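Local coordinates for methylated-DNA--protein-cysteine methyltransferase (Thermococcus kodakarensis, PDB 1MGT) that repairs O6-methylguanine and O4-methylthymine in DNA by moving the methyl group onto one of its own cysteines, a suicide reaction that inactivates it irreversibly, at residues 134-146 against 153-167. Residues are numbered along the deposited sequence; the frame is centred on the assembly and turned at random.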
# COMPACT_ATOMS: atom_id res chain seq x y z
N PRO A 134 5.20 -2.93 -0.34
CA PRO A 134 4.37 -4.07 -0.72
C PRO A 134 2.99 -3.98 -0.13
O PRO A 134 2.11 -4.82 -0.34
CB PRO A 134 5.17 -5.26 -0.15
CG PRO A 134 5.81 -4.72 1.08
CD PRO A 134 6.09 -3.26 0.79
N TYR A 135 2.70 -2.92 0.68
CA TYR A 135 1.44 -2.75 1.32
C TYR A 135 0.72 -1.41 1.03
O TYR A 135 0.43 -0.67 2.00
CB TYR A 135 1.62 -2.82 2.86
CG TYR A 135 2.48 -3.98 3.35
CD1 TYR A 135 3.57 -3.72 4.16
CD2 TYR A 135 2.17 -5.30 3.03
CE1 TYR A 135 4.35 -4.76 4.64
CE2 TYR A 135 2.96 -6.34 3.51
CZ TYR A 135 4.04 -6.07 4.30
OH TYR A 135 4.85 -7.08 4.80
N PRO A 136 0.40 -1.14 -0.19
CA PRO A 136 -0.35 0.08 -0.55
C PRO A 136 -1.67 0.06 0.18
O PRO A 136 -2.21 -0.97 0.64
CB PRO A 136 -0.51 0.02 -2.04
CG PRO A 136 -0.38 -1.43 -2.39
CD PRO A 136 0.64 -1.96 -1.42
N ILE A 137 -2.27 1.25 0.33
CA ILE A 137 -3.50 1.49 1.03
C ILE A 137 -3.28 1.48 2.54
O ILE A 137 -3.41 2.53 3.21
CB ILE A 137 -4.71 0.62 0.68
CG1 ILE A 137 -4.99 0.65 -0.83
CG2 ILE A 137 -5.96 1.06 1.46
CD1 ILE A 137 -5.93 -0.47 -1.25
N VAL A 138 -2.93 0.35 3.11
CA VAL A 138 -2.72 0.23 4.55
C VAL A 138 -1.50 1.04 4.98
O VAL A 138 -1.65 1.74 6.00
CB VAL A 138 -2.70 -1.23 4.98
CG1 VAL A 138 -4.01 -1.90 4.51
CG2 VAL A 138 -1.54 -1.97 4.35
N VAL A 139 -0.39 0.94 4.31
CA VAL A 139 0.81 1.80 4.65
C VAL A 139 0.52 2.93 3.68
O VAL A 139 0.51 2.74 2.44
CB VAL A 139 2.12 1.06 4.37
CG1 VAL A 139 3.30 2.04 4.31
CG2 VAL A 139 2.36 0.03 5.47
N PRO A 140 0.12 4.09 4.18
CA PRO A 140 -0.32 5.15 3.31
C PRO A 140 0.63 5.96 2.53
O PRO A 140 0.68 7.22 2.67
CB PRO A 140 -1.23 5.96 4.27
CG PRO A 140 -0.42 5.93 5.54
CD PRO A 140 0.04 4.46 5.61
N CYS A 141 1.34 5.33 1.57
CA CYS A 141 2.30 6.04 0.74
C CYS A 141 1.63 7.01 -0.22
O CYS A 141 2.33 7.90 -0.74
CB CYS A 141 3.22 5.05 0.02
SG CYS A 141 2.32 4.02 -1.15
N HIS A 142 0.31 6.95 -0.37
CA HIS A 142 -0.40 7.89 -1.24
C HIS A 142 -0.45 9.27 -0.55
O HIS A 142 -0.74 10.25 -1.25
CB HIS A 142 -1.81 7.44 -1.54
CG HIS A 142 -2.64 7.09 -0.35
ND1 HIS A 142 -2.43 5.90 0.34
CD2 HIS A 142 -3.64 7.71 0.30
CE1 HIS A 142 -3.28 5.82 1.35
NE2 HIS A 142 -4.04 6.93 1.34
N ARG A 143 -0.20 9.32 0.74
CA ARG A 143 -0.21 10.61 1.47
C ARG A 143 1.14 11.31 1.36
O ARG A 143 1.30 12.43 1.89
CB ARG A 143 -0.54 10.36 2.95
CG ARG A 143 -1.98 9.84 3.08
CD ARG A 143 -2.38 9.64 4.55
NE ARG A 143 -3.58 8.79 4.53
CZ ARG A 143 -3.96 7.96 5.49
NH1 ARG A 143 -3.28 7.81 6.62
NH2 ARG A 143 -5.07 7.24 5.28
N VAL A 144 2.11 10.70 0.70
CA VAL A 144 3.44 11.34 0.54
C VAL A 144 3.45 11.99 -0.83
O VAL A 144 3.31 11.30 -1.86
CB VAL A 144 4.56 10.32 0.69
CG1 VAL A 144 5.92 10.99 0.55
CG2 VAL A 144 4.43 9.58 2.02
N VAL A 145 3.51 13.32 -0.86
CA VAL A 145 3.47 14.08 -2.10
C VAL A 145 4.72 14.92 -2.35
O VAL A 145 5.63 14.94 -1.53
CB VAL A 145 2.25 15.05 -2.09
CG1 VAL A 145 0.95 14.26 -1.98
CG2 VAL A 145 2.34 16.00 -0.88
N ALA A 146 4.77 15.59 -3.52
CA ALA A 146 5.94 16.45 -3.80
C ALA A 146 5.62 17.83 -3.23
O ALA A 146 4.47 18.13 -2.94
CB ALA A 146 6.22 16.54 -5.28
N TYR A 153 3.73 7.65 -7.75
CA TYR A 153 3.00 6.57 -7.09
C TYR A 153 3.26 5.30 -7.91
O TYR A 153 2.98 5.33 -9.11
CB TYR A 153 1.51 6.87 -7.01
CG TYR A 153 0.74 5.99 -6.06
CD1 TYR A 153 1.05 5.92 -4.71
CD2 TYR A 153 -0.35 5.26 -6.53
CE1 TYR A 153 0.32 5.12 -3.85
CE2 TYR A 153 -1.08 4.46 -5.68
CZ TYR A 153 -0.75 4.39 -4.34
OH TYR A 153 -1.49 3.58 -3.50
N SER A 154 3.71 4.22 -7.28
CA SER A 154 3.99 3.02 -8.09
C SER A 154 2.78 2.41 -8.75
O SER A 154 2.93 1.78 -9.82
CB SER A 154 4.83 2.03 -7.29
OG SER A 154 4.22 1.74 -6.05
N SER A 155 1.57 2.59 -8.22
CA SER A 155 0.36 2.04 -8.79
C SER A 155 -0.50 3.01 -9.58
O SER A 155 -1.71 2.76 -9.65
CB SER A 155 -0.52 1.41 -7.70
OG SER A 155 0.19 0.36 -7.08
N GLY A 156 0.05 4.07 -10.18
CA GLY A 156 -0.76 4.97 -10.96
C GLY A 156 -1.16 6.28 -10.33
O GLY A 156 -1.54 6.36 -9.17
N ILE A 157 -1.09 7.37 -11.12
CA ILE A 157 -1.44 8.69 -10.62
C ILE A 157 -2.93 8.81 -10.35
O ILE A 157 -3.36 9.39 -9.35
CB ILE A 157 -1.00 9.83 -11.56
CG1 ILE A 157 0.47 9.74 -11.90
CG2 ILE A 157 -1.33 11.19 -10.95
CD1 ILE A 157 1.44 9.73 -10.75
N GLU A 158 -3.76 8.22 -11.22
CA GLU A 158 -5.20 8.28 -11.01
C GLU A 158 -5.58 7.54 -9.73
O GLU A 158 -6.51 7.95 -9.03
CB GLU A 158 -5.96 7.69 -12.21
CG GLU A 158 -5.87 8.61 -13.42
CD GLU A 158 -6.62 9.91 -13.17
OE1 GLU A 158 -7.71 9.86 -12.56
OE2 GLU A 158 -6.11 10.98 -13.59
N GLU A 159 -4.85 6.43 -9.46
CA GLU A 159 -5.11 5.68 -8.24
C GLU A 159 -4.74 6.55 -7.03
O GLU A 159 -5.46 6.56 -6.04
CB GLU A 159 -4.29 4.39 -8.24
CG GLU A 159 -4.89 3.31 -9.13
CD GLU A 159 -4.45 3.33 -10.57
OE1 GLU A 159 -4.05 4.37 -11.12
OE2 GLU A 159 -4.51 2.24 -11.22
N LYS A 160 -3.61 7.24 -7.13
CA LYS A 160 -3.20 8.11 -5.99
C LYS A 160 -4.23 9.20 -5.73
O LYS A 160 -4.64 9.48 -4.58
CB LYS A 160 -1.84 8.75 -6.27
CG LYS A 160 -1.24 9.37 -4.97
CD LYS A 160 0.15 9.92 -5.30
CE LYS A 160 0.91 10.35 -4.06
NZ LYS A 160 2.28 10.81 -4.42
N LYS A 161 -4.70 9.84 -6.78
CA LYS A 161 -5.70 10.90 -6.71
C LYS A 161 -7.02 10.40 -6.15
O LYS A 161 -7.70 11.06 -5.37
CB LYS A 161 -5.93 11.49 -8.10
CG LYS A 161 -5.08 12.70 -8.41
CD LYS A 161 -5.19 13.15 -9.85
CE LYS A 161 -6.62 13.48 -10.25
NZ LYS A 161 -6.69 13.98 -11.67
N PHE A 162 -7.41 9.18 -6.54
CA PHE A 162 -8.64 8.58 -6.05
C PHE A 162 -8.59 8.38 -4.54
O PHE A 162 -9.55 8.66 -3.81
CB PHE A 162 -8.89 7.27 -6.79
CG PHE A 162 -9.93 6.40 -6.14
CD1 PHE A 162 -11.27 6.68 -6.28
CD2 PHE A 162 -9.52 5.30 -5.39
CE1 PHE A 162 -12.22 5.88 -5.66
CE2 PHE A 162 -10.47 4.50 -4.78
CZ PHE A 162 -11.81 4.79 -4.92
N LEU A 163 -7.45 7.84 -4.06
CA LEU A 163 -7.27 7.63 -2.66
C LEU A 163 -7.27 8.99 -1.92
O LEU A 163 -7.92 9.09 -0.89
CB LEU A 163 -5.97 6.89 -2.33
CG LEU A 163 -5.98 5.39 -2.81
CD1 LEU A 163 -4.68 4.74 -2.41
CD2 LEU A 163 -7.19 4.69 -2.22
N LEU A 164 -6.58 9.99 -2.47
CA LEU A 164 -6.58 11.29 -1.76
C LEU A 164 -7.97 11.89 -1.72
O LEU A 164 -8.39 12.44 -0.69
CB LEU A 164 -5.56 12.24 -2.38
CG LEU A 164 -4.09 11.80 -2.10
CD1 LEU A 164 -3.10 12.62 -2.91
CD2 LEU A 164 -3.80 11.89 -0.60
N GLU A 165 -8.70 11.79 -2.81
CA GLU A 165 -10.05 12.34 -2.88
C GLU A 165 -10.97 11.73 -1.85
O GLU A 165 -11.72 12.40 -1.13
CB GLU A 165 -10.61 12.15 -4.30
CG GLU A 165 -12.13 12.38 -4.34
CD GLU A 165 -12.66 12.59 -5.74
OE1 GLU A 165 -13.58 13.43 -5.89
OE2 GLU A 165 -12.16 11.93 -6.67
N ILE A 166 -10.91 10.40 -1.71
CA ILE A 166 -11.68 9.63 -0.77
C ILE A 166 -11.42 10.04 0.66
O ILE A 166 -12.27 9.97 1.55
CB ILE A 166 -11.29 8.13 -0.95
CG1 ILE A 166 -12.04 7.53 -2.15
CG2 ILE A 166 -11.47 7.31 0.30
CD1 ILE A 166 -13.46 7.11 -1.88
N GLU A 167 -10.17 10.43 0.94
CA GLU A 167 -9.76 10.85 2.27
C GLU A 167 -10.03 12.33 2.54
O GLU A 167 -9.68 12.82 3.62
CB GLU A 167 -8.23 10.58 2.42
CG GLU A 167 -7.97 9.08 2.44
CD GLU A 167 -6.53 8.68 2.62
OE1 GLU A 167 -6.26 7.47 2.83
OE2 GLU A 167 -5.64 9.56 2.58
O HOH W 1 -1.18 3.64 -0.88
O HOH W 2 -5.58 4.44 3.61
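The active-site PCHR sequence of the MGMT family, P140 to R143, packs here against helix 157-166 through C141, H142 and R143, with C141 the inferred nucleophile that takes the methyl group. From the C-terminal end of the helix, E167 reaches back with an extended chain. H142 NE2 gives its hydrogen to E167 OE1 at 2.7 Å, nearly straight at 168°, and the oxygen lies in the imidazole plane. R143 comes in side-on, NE to OE2 at 2.9 Å and NH2 to OE1 at 2.7 Å, both legs belonging to one salt bridge. The imidazole and the guanidinium meet OE1 from opposite faces of the carboxylate. With an alanine at E167, the R143 guanidinium would probably lose the carboxylate that pairs with it, and the H142 ring would be freer to turn. The Glu-His-water part seen here is consistent with the Cys-water-His-Glu chain described for alkyltransferases, which is thought to activate the thiol. The water sits on the other ring nitrogen, 2.9 Å from H142 ND1, and also binds Y153 OH and the backbone N of I137. L163 CD1 lies over one face of the imidazole, a CH-pi contact 3.9 Å from the ring centroid. C141 SG meets the Y153 ring obliquely, 3.5 Å from CE1. K160, its CG anti to the backbone N (chi1 -166°) and its chain straight beyond, passes H142 O to bring NZ within 2.8 Å of V144 O; the same ammonium also binds I150 O and Y152 O, tying strand 144-145 and the following loop to the helix.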